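Local atomic coordinates of putative phophotriesterase (Proteus mirabilis, PDB entry 3RHG), a protein that binds two zinc ions per subunit and probably acts, like other members of the phosphotriesterase family, as a metal-dependent hydrolase of ester bonds. Residues 19-24 against 291-296; 23-28 against 94-99; 120-125 against 161-166. All blocks are in the same frame, centred on the assembly; numbering follows the deposited sequence. Where two conformers were deposited one is given.

Interaction 1: residues 19-24 against 291-296; sequences LTLPHE and LSHDVF. With ZN (zinc ion), chain B; BEZ (benzoic acid), chain D.
E24 and D294, whose CA atoms lie 4.4 Å apart, bring the end of strand 19-24 against the loop that follows strand 289-291, and one backbone bond ties the two here, from the amide N of D294 to the carbonyl O of H23. Most of the remaining binding falls to the carboxylate of E24. Its chain is bent at chi2 (-66°), which turns the acid back into the loop. There OE2 takes three donors: S292 OG at 2.7 Å and H293 ND1 come in over opposite faces of the carboxylate, while the backbone N of H293 arrives nearer its plane, on the syn side, at 2.8 Å. OE1 is met almost along its C-O bond by the amide N of V295, 3.0 Å away. A buried acid is thus gripped at both oxygens. S292 OG works in both directions, accepting from the backbone N of H23 at 3.0 Å as it donates to E24.

Strands 19-24 and 289-291 are the first and last of the eight parallel strands of the amidohydrolase (beta/alpha)8 barrel, so this contact joins the two at their C-terminal ends, where the metals bind. H23 NE2 at 2.1 Å and D294 OD1 at 2.4 Å hold the same zinc ion, the imidazole and carboxylate lying side by side with their planes 75° apart. ND1 of H23 is hydrogen-bonded to OD1 of N197, and V312 donates its amide to NE2 of H293. L21 sets CD2 obliquely against CE1 of H293, and a water joins the carbonyl oxygens of T20 and L291. On the pocket side, OD2 of D294 approaches C3 of the bound benzoic acid to 3.4 Å.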
loop_
_atom_site.group_PDB
_atom_site.type_symbol
_atom_site.label_atom_id
_atom_site.label_comp_id
_atom_site.label_asym_id
_atom_site.label_seq_id
_atom_site.Cartn_x
_atom_site.Cartn_y
_atom_site.Cartn_z
ATOM N N LEU A 19 17.335 -17.585 -10.431
ATOM C CA LEU A 19 16.246 -16.699 -10.044
ATOM C C LEU A 19 16.192 -15.540 -11.026
ATOM O O LEU A 19 17.176 -14.791 -11.178
ATOM C CB LEU A 19 16.466 -16.199 -8.616
ATOM C CG LEU A 19 15.481 -15.202 -8.001
ATOM C CD1 LEU A 19 14.062 -15.774 -8.003
ATOM C CD2 LEU A 19 15.935 -14.834 -6.581
ATOM N N THR A 20 15.036 -15.390 -11.679
ATOM C CA THR A 20 14.892 -14.495 -12.824
ATOM C C THR A 20 13.657 -13.616 -12.649
ATOM O O THR A 20 12.590 -14.092 -12.254
ATOM C CB THR A 20 14.710 -15.320 -14.109
ATOM O OG1 THR A 20 15.903 -16.081 -14.345
ATOM C CG2 THR A 20 14.501 -14.404 -15.334
ATOM N N LEU A 21 13.800 -12.338 -12.988
ATOM C CA LEU A 21 12.669 -11.388 -13.023
ATOM C C LEU A 21 12.437 -11.027 -14.486
ATOM O O LEU A 21 13.280 -10.376 -15.116
ATOM C CB LEU A 21 13.006 -10.136 -12.231
ATOM C CG LEU A 21 13.178 -10.319 -10.719
ATOM C CD1 LEU A 21 13.698 -8.993 -10.075
ATOM C CD2 LEU A 21 11.852 -10.753 -10.115
ATOM N N PRO A 22 11.301 -11.459 -15.036
ATOM C CA PRO A 22 11.057 -11.347 -16.490
ATOM C C PRO A 22 10.505 -10.018 -16.979
ATOM O O PRO A 22 10.371 -9.827 -18.200
ATOM C CB PRO A 22 10.042 -12.478 -16.760
ATOM C CG PRO A 22 9.253 -12.542 -15.462
ATOM C CD PRO A 22 10.288 -12.286 -14.359
ATOM N N HIS A 23 10.137 -9.117 -16.074
ATOM C CA HIS A 23 9.594 -7.837 -16.568
ATOM C C HIS A 23 9.913 -6.696 -15.604
ATOM O O HIS A 23 9.200 -6.503 -14.609
ATOM C CB HIS A 23 8.073 -7.892 -16.808
ATOM C CG HIS A 23 7.513 -6.632 -17.426
ATOM N ND1 HIS A 23 6.968 -6.590 -18.695
ATOM C CD2 HIS A 23 7.429 -5.366 -16.941
ATOM C CE1 HIS A 23 6.565 -5.356 -18.964
ATOM N NE2 HIS A 23 6.836 -4.588 -17.917
ATOM N N GLU A 24 10.978 -5.954 -15.906
ATOM C CA GLU A 24 11.418 -4.836 -15.061
ATOM C C GLU A 24 11.875 -3.717 -15.979
ATOM O O GLU A 24 12.015 -3.931 -17.180
ATOM C CB GLU A 24 12.597 -5.285 -14.158
ATOM C CG GLU A 24 12.285 -6.491 -13.303
ATOM C CD GLU A 24 11.221 -6.215 -12.272
ATOM O OE1 GLU A 24 10.934 -5.021 -11.957
ATOM O OE2 GLU A 24 10.651 -7.202 -11.769
ATOM N N LEU A 291 6.107 -13.972 -12.697
ATOM C CA LEU A 291 5.951 -12.949 -11.649
ATOM C C LEU A 291 7.040 -11.905 -11.762
ATOM O O LEU A 291 8.191 -12.242 -12.011
ATOM C CB LEU A 291 6.141 -13.594 -10.274
ATOM C CG LEU A 291 5.270 -14.812 -9.967
ATOM C CD1 LEU A 291 5.624 -15.392 -8.600
ATOM C CD2 LEU A 291 3.774 -14.522 -10.051
ATOM N N SER A 292 6.700 -10.624 -11.579
ATOM C CA SER A 292 7.736 -9.600 -11.581
ATOM C C SER A 292 7.194 -8.340 -10.873
ATOM O O SER A 292 6.053 -8.357 -10.369
ATOM C CB SER A 292 8.195 -9.305 -13.030
ATOM O OG SER A 292 9.624 -9.257 -13.134
ATOM N N HIS A 293 8.008 -7.277 -10.814
ATOM C CA HIS A 293 7.664 -6.041 -10.089
ATOM C C HIS A 293 7.291 -4.878 -11.017
ATOM O O HIS A 293 6.635 -3.936 -10.583
ATOM C CB HIS A 293 8.882 -5.539 -9.285
ATOM C CG HIS A 293 9.487 -6.555 -8.369
ATOM N ND1 HIS A 293 10.478 -7.423 -8.787
ATOM C CD2 HIS A 293 9.280 -6.818 -7.051
ATOM C CE1 HIS A 293 10.851 -8.184 -7.765
ATOM N NE2 HIS A 293 10.143 -7.837 -6.700
ATOM N N ASP A 294 7.788 -4.906 -12.255
ATOM C CA ASP A 294 7.634 -3.760 -13.163
ATOM C C ASP A 294 8.142 -2.466 -12.564
ATOM O O ASP A 294 7.496 -1.427 -12.715
ATOM C CB ASP A 294 6.177 -3.600 -13.655
ATOM C CG ASP A 294 6.076 -2.729 -14.890
ATOM O OD1 ASP A 294 7.084 -2.646 -15.639
ATOM O OD2 ASP A 294 4.992 -2.103 -15.120
ATOM N N VAL A 295 9.290 -2.505 -11.890
ATOM C CA VAL A 295 9.917 -1.258 -11.435
ATOM C C VAL A 295 10.050 -0.335 -12.648
ATOM O O VAL A 295 10.640 -0.721 -13.653
ATOM C CB VAL A 295 11.296 -1.497 -10.787
ATOM C CG1 VAL A 295 12.035 -0.159 -10.562
ATOM C CG2 VAL A 295 11.129 -2.252 -9.469
ATOM N N PHE A 296 9.498 0.878 -12.566
ATOM C CA PHE A 296 9.576 1.786 -13.703
ATOM C C PHE A 296 9.543 3.243 -13.280
ATOM O O PHE A 296 9.566 4.132 -14.136
ATOM C CB PHE A 296 8.481 1.485 -14.745
ATOM C CG PHE A 296 7.104 2.056 -14.418
ATOM C CD1 PHE A 296 6.643 3.192 -15.086
ATOM C CD2 PHE A 296 6.255 1.426 -13.492
ATOM C CE1 PHE A 296 5.367 3.734 -14.812
ATOM C CE2 PHE A 296 4.972 1.941 -13.204
ATOM C CZ PHE A 296 4.520 3.083 -13.879
HETATM ZN ZN ZN B . 6.959 -2.536 -17.988
HETATM C C BEZ D . -0.478 1.215 -17.190
HETATM O O1 BEZ D . -0.921 0.566 -18.162
HETATM O O2 BEZ D . -0.772 2.428 -17.069
HETATM C C1 BEZ D . 0.395 0.559 -16.168
HETATM C C2 BEZ D . 0.857 -0.747 -16.350
HETATM C C3 BEZ D . 1.682 -1.332 -15.391
HETATM C C4 BEZ D . 2.027 -0.627 -14.246
HETATM C C5 BEZ D . 1.553 0.669 -14.064
HETATM C C6 BEZ D . 0.742 1.272 -15.021
HETATM O O HOH W 1 10.088 -14.060 -11.179
#

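Interaction 2: residues 23-28 against 94-99. With ZN (zinc ion), chain B.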
loop_
_atom_site.group_PDB
_atom_site.type_symbol
_atom_site.label_atom_id
_atom_site.label_comp_id
_atom_site.label_asym_id
_atom_site.label_seq_id
_atom_site.Cartn_x
_atom_site.Cartn_y
_atom_site.Cartn_z
ATOM N N HIS A 23 10.137 -9.117 -16.074
ATOM C CA HIS A 23 9.594 -7.837 -16.568
ATOM C C HIS A 23 9.913 -6.696 -15.604
ATOM O O HIS A 23 9.200 -6.503 -14.609
ATOM C CB HIS A 23 8.073 -7.892 -16.808
ATOM C CG HIS A 23 7.513 -6.632 -17.426
ATOM N ND1 HIS A 23 6.968 -6.590 -18.695
ATOM C CD2 HIS A 23 7.429 -5.366 -16.941
ATOM C CE1 HIS A 23 6.565 -5.356 -18.964
ATOM N NE2 HIS A 23 6.836 -4.588 -17.917
ATOM N N GLU A 24 10.978 -5.954 -15.906
ATOM C CA GLU A 24 11.418 -4.836 -15.061
ATOM C C GLU A 24 11.875 -3.717 -15.979
ATOM O O GLU A 24 12.015 -3.931 -17.180
ATOM C CB GLU A 24 12.597 -5.285 -14.158
ATOM C CG GLU A 24 12.285 -6.491 -13.303
ATOM C CD GLU A 24 11.221 -6.215 -12.272
ATOM O OE1 GLU A 24 10.934 -5.021 -11.957
ATOM O OE2 GLU A 24 10.651 -7.202 -11.769
ATOM N N HIS A 25 12.107 -2.534 -15.421
ATOM C CA HIS A 25 12.798 -1.486 -16.164
ATOM C C HIS A 25 13.978 -1.008 -15.367
ATOM O O HIS A 25 13.804 -0.467 -14.289
ATOM C CB HIS A 25 11.852 -0.336 -16.541
ATOM C CG HIS A 25 10.660 -0.821 -17.302
ATOM N ND1 HIS A 25 10.665 -0.960 -18.671
ATOM C CD2 HIS A 25 9.467 -1.307 -16.877
ATOM C CE1 HIS A 25 9.509 -1.459 -19.070
ATOM N NE2 HIS A 25 8.758 -1.673 -18.001
ATOM N N LEU A 26 15.180 -1.272 -15.873
ATOM C CA LEU A 26 16.389 -0.748 -15.235
ATOM C C LEU A 26 16.618 0.707 -15.621
ATOM O O LEU A 26 16.852 1.540 -14.747
ATOM C CB LEU A 26 17.628 -1.581 -15.584
ATOM C CG LEU A 26 17.744 -2.881 -14.772
ATOM C CD1 LEU A 26 16.523 -3.777 -15.032
ATOM C CD2 LEU A 26 19.062 -3.621 -15.067
ATOM N N PHE A 27 16.560 0.982 -16.925
ATOM C CA PHE A 27 16.755 2.326 -17.470
ATOM C C PHE A 27 15.589 2.666 -18.388
ATOM O O PHE A 27 15.338 1.991 -19.400
ATOM C CB PHE A 27 18.095 2.426 -18.209
ATOM C CG PHE A 27 19.274 2.083 -17.335
ATOM C CD1 PHE A 27 19.756 3.012 -16.409
ATOM C CD2 PHE A 27 19.889 0.835 -17.411
ATOM C CE1 PHE A 27 20.812 2.710 -15.573
ATOM C CE2 PHE A 27 20.954 0.522 -16.574
ATOM C CZ PHE A 27 21.417 1.456 -15.650
ATOM N N ASN A 28 14.843 3.689 -17.986
ATOM C CA ASN A 28 13.737 4.193 -18.759
ATOM C C ASN A 28 13.591 5.668 -18.434
ATOM O O ASN A 28 14.113 6.144 -17.425
ATOM C CB ASN A 28 12.441 3.400 -18.489
ATOM C CG ASN A 28 11.905 3.587 -17.061
ATOM O OD1 ASN A 28 12.662 3.619 -16.087
ATOM N ND2 ASN A 28 10.592 3.713 -16.942
ATOM N N ASP A 94 15.121 -6.239 -18.777
ATOM C CA ASP A 94 14.682 -4.860 -18.942
ATOM C C ASP A 94 13.731 -4.834 -20.139
ATOM O O ASP A 94 14.159 -5.106 -21.265
ATOM C CB ASP A 94 15.881 -3.955 -19.214
ATOM C CG ASP A 94 15.471 -2.531 -19.528
ATOM O OD1 ASP A 94 15.295 -1.745 -18.594
ATOM O OD2 ASP A 94 15.360 -2.193 -20.724
ATOM N N ALA A 95 12.460 -4.523 -19.886
ATOM C CA ALA A 95 11.400 -4.562 -20.902
ATOM C C ALA A 95 11.216 -3.206 -21.595
ATOM O O ALA A 95 10.189 -2.967 -22.245
ATOM C CB ALA A 95 10.081 -5.039 -20.281
ATOM N N THR A 96 12.228 -2.340 -21.493
ATOM C CA THR A 96 12.183 -1.035 -22.146
ATOM C C THR A 96 12.611 -1.224 -23.597
ATOM O O THR A 96 13.803 -1.150 -23.915
ATOM C CB THR A 96 13.131 -0.036 -21.434
ATOM O OG1 THR A 96 12.958 -0.143 -20.009
ATOM C CG2 THR A 96 12.830 1.412 -21.874
ATOM N N GLY A 97 11.643 -1.496 -24.478
ATOM C CA GLY A 97 11.965 -2.037 -25.800
ATOM C C GLY A 97 12.223 -0.995 -26.870
ATOM O O GLY A 97 12.538 -1.342 -28.015
ATOM N N SER A 98 12.070 0.284 -26.515
ATOM C CA SER A 98 12.049 1.340 -27.518
ATOM C C SER A 98 12.755 2.589 -27.029
ATOM O O SER A 98 12.769 2.883 -25.830
ATOM C CB SER A 98 10.594 1.715 -27.829
ATOM O OG SER A 98 10.563 2.750 -28.798
ATOM N N SER A 99 13.320 3.346 -27.964
ATOM C CA SER A 99 13.832 4.665 -27.625
ATOM C C SER A 99 12.704 5.590 -27.113
ATOM O O SER A 99 12.964 6.573 -26.406
ATOM C CB SER A 99 14.505 5.277 -28.858
ATOM O OG SER A 99 13.581 5.328 -29.949
HETATM ZN ZN ZN B . 6.959 -2.536 -17.988
HETATM O O HOH W 2 16.837 0.349 -20.866
#
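This is a buried, mainly polar contact between the loops that leave two neighbouring parallel strands, 19-24 and 89-94, at the metal-binding end of the barrel. E24 and D94 form the last parallel bridge, and just beyond it the amide N of A95 donates to the carbonyl O of E24 in a nearly straight bond of 2.8 Å. From there side chains take over. D94 holds CG anti to its backbone N (chi1 174°), which carries the carboxylate across to the backbone of L26 and F27. OD1 accepts from the amide N of L26 at 2.8 Å through its anti lone pair, and more weakly from the amide N of F27. The other oxygen, OD2, closes an Asx turn by taking the amide N of T96 from well above the carboxylate plane, and a water links it to the carbonyl O of F27. One acid therefore shapes its own loop and the facing one together.

The hydroxyl of T96 is a second-shell partner of the metal. ND1 of H25 donates to T96 OG1 at 2.8 Å, with the oxygen lying in the imidazole plane and the N-H pointing almost straight at it (167°). Together with the zinc bond of 2.0 Å at NE2, on the far side of the ring, it fixes the ring's rotation. H23, the other histidine on this ion, whose ND1 is hydrogen-bonded to N197, also has the methyl CB of A95 over one ring face, 3.9 Å from the centroid, in a CH-pi contact. Outward from the metal, L26 and F27 pack on helix 74-86, and F27 also reaches helix 105-115. The pair H23 and H25, separated by the single residue E24 at the end of the first strand, is the HxH metal-binding motif characteristic of the amidohydrolase superfamily.

Interaction 3: residues 120-125 against 161-166. With ZN (zinc ion), chain B; ZN (zinc ion), chain C.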
loop_
_atom_site.group_PDB
_atom_site.type_symbol
_atom_site.label_atom_id
_atom_site.label_comp_id
_atom_site.label_asym_id
_atom_site.label_seq_id
_atom_site.Cartn_x
_atom_site.Cartn_y
_atom_site.Cartn_z
ATOM N N VAL A 120 18.985 -8.878 -19.655
ATOM C CA VAL A 120 18.424 -9.091 -20.974
ATOM C C VAL A 120 17.761 -7.778 -21.426
ATOM O O VAL A 120 16.945 -7.186 -20.681
ATOM C CB VAL A 120 17.396 -10.244 -20.955
ATOM C CG1 VAL A 120 16.709 -10.397 -22.305
ATOM C CG2 VAL A 120 18.065 -11.587 -20.489
ATOM N N ALA A 121 18.139 -7.312 -22.620
ATOM C CA ALA A 121 17.491 -6.128 -23.227
ATOM C C ALA A 121 16.326 -6.564 -24.116
ATOM O O ALA A 121 16.212 -7.745 -24.511
ATOM C CB ALA A 121 18.494 -5.297 -24.022
ATOM N N SER A 122 15.459 -5.608 -24.424
ATOM C CA SER A 122 14.269 -5.879 -25.214
ATOM C C SER A 122 14.217 -5.001 -26.442
ATOM O O SER A 122 14.829 -3.911 -26.487
ATOM C CB SER A 122 12.997 -5.666 -24.385
ATOM O OG SER A 122 12.958 -6.559 -23.291
ATOM N N SER A 123 13.470 -5.493 -27.433
ATOM C CA SER A 123 13.192 -4.753 -28.662
ATOM C C SER A 123 11.695 -4.827 -28.933
ATOM O O SER A 123 11.145 -5.914 -29.117
ATOM C CB SER A 123 13.954 -5.388 -29.840
ATOM O OG SER A 123 13.580 -4.767 -31.056
ATOM N N GLY A 124 11.039 -3.674 -29.045
ATOM C CA GLY A 124 9.611 -3.693 -29.351
ATOM C C GLY A 124 9.027 -2.311 -29.200
ATOM O O GLY A 124 9.407 -1.582 -28.287
ATOM N N LEU A 125 8.080 -1.957 -30.064
ATOM C CA LEU A 125 7.504 -0.620 -29.997
ATOM C C LEU A 125 6.395 -0.569 -28.956
ATOM O O LEU A 125 5.630 -1.535 -28.773
ATOM C CB LEU A 125 7.004 -0.163 -31.383
ATOM C CG LEU A 125 8.112 -0.131 -32.449
ATOM C CD1 LEU A 125 7.581 0.276 -33.799
ATOM C CD2 LEU A 125 9.219 0.806 -32.004
ATOM N N ALA A 161 19.277 -7.492 -28.155
ATOM C CA ALA A 161 18.126 -7.806 -27.321
ATOM C C ALA A 161 17.907 -9.309 -27.240
ATOM O O ALA A 161 18.302 -10.067 -28.138
ATOM C CB ALA A 161 16.870 -7.138 -27.903
ATOM N N GLY A 162 17.213 -9.731 -26.185
ATOM C CA GLY A 162 16.885 -11.152 -26.023
ATOM C C GLY A 162 15.396 -11.396 -25.794
ATOM O O GLY A 162 14.986 -12.542 -25.585
ATOM N N MET A 163 14.584 -10.328 -25.850
ATOM C CA MET A 163 13.120 -10.441 -25.739
ATOM C C MET A 163 12.479 -9.437 -26.682
ATOM O O MET A 163 13.016 -8.346 -26.911
ATOM C CB MET A 163 12.618 -10.114 -24.321
ATOM C CG MET A 163 11.124 -10.387 -24.129
ATOM S SD MET A 163 10.626 -10.300 -22.386
ATOM C CE MET A 163 10.423 -8.506 -22.184
ATOM N N ILE A 164 11.338 -9.827 -27.232
ATOM C CA ILE A 164 10.537 -8.912 -28.041
ATOM C C ILE A 164 9.491 -8.296 -27.119
ATOM O O ILE A 164 8.714 -9.011 -26.494
ATOM C CB ILE A 164 9.861 -9.646 -29.214
ATOM C CG1 ILE A 164 10.924 -10.264 -30.138
ATOM C CG2 ILE A 164 8.929 -8.688 -29.979
ATOM C CD1 ILE A 164 10.353 -11.276 -31.147
ATOM N N GLY A 165 9.494 -6.973 -27.000
ATOM C CA GLY A 165 8.532 -6.311 -26.106
ATOM C C GLY A 165 9.144 -5.128 -25.393
ATOM O O GLY A 165 10.254 -4.728 -25.737
ATOM N N GLU A 166 8.415 -4.540 -24.437
ATOM C CA GLU A 166 6.999 -4.833 -24.242
ATOM C C GLU A 166 6.166 -4.138 -25.329
ATOM O O GLU A 166 6.284 -2.912 -25.543
ATOM C CB GLU A 166 6.529 -4.457 -22.836
ATOM C CG GLU A 166 6.697 -2.994 -22.438
ATOM C CD GLU A 166 6.120 -2.740 -21.039
ATOM O OE1 GLU A 166 4.903 -2.930 -20.862
ATOM O OE2 GLU A 166 6.874 -2.390 -20.109
HETATM ZN ZN ZN B . 6.959 -2.536 -17.988
HETATM ZN ZN ZN C . 3.545 -2.076 -19.807
HETATM O O HOH W 3 8.691 -1.314 -25.504
#
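S122 and M163 face each other across two parallel strands, and with S123 and I164 they make up the paired part of the contact. The amide N of S123 donates a hydrogen bond of 2.9 Å to the carbonyl O of M163, and the amide N of G165 donates one of 2.9 Å to the carbonyl O of S123. Before the pairing, A121 O accepts from the amide N of G162.

M163 can be followed outward. Its CB stands 3.7 Å from OG of S122; CG and SD continue along an extended chain, and the bend at chi3 (82°) brings the methyl CE back to within 3.4 Å of the same OG, whose polar partner is the carbonyl O of D94. Beyond the pairing, the G165-E166 peptide is cis, and the carboxylate of E166 bridges the metals, OE1 to one zinc ion at 1.9 Å and OE2 to the other at 2.1 Å. A water joins the carbonyl oxygens of G124 and E166.

Strands 118-123 and 163-168 are the third and fourth of the barrel. M163 lies on the inner side between strands 89-94 and 195-199, whereas S123 and I164 face outward onto helix 139-151, S123 bonding to E149 and I164 resting on I146 and L150.

All three contacts are buried in one barrel, and none is a surface patch. Interactions 1 and 2 share H23 and E24 and flank the end of strand 19-24, the first with the last strand's loop, the second with the next strand's; a hydrogen bond from the amide of H25 to V295 O joins them directly. Interaction 3 lies further round the same sheet and meets interaction 2 through D94, whose backbone is hydrogen-bonded to V120 and to the hydroxyl of S122. Its binding is mostly backbone pairing, whereas the other two, in loops beyond the strand ends, rely on buried carboxylates and hydroxyls. They converge on one zinc ion, which interaction 3 alone connects to the second.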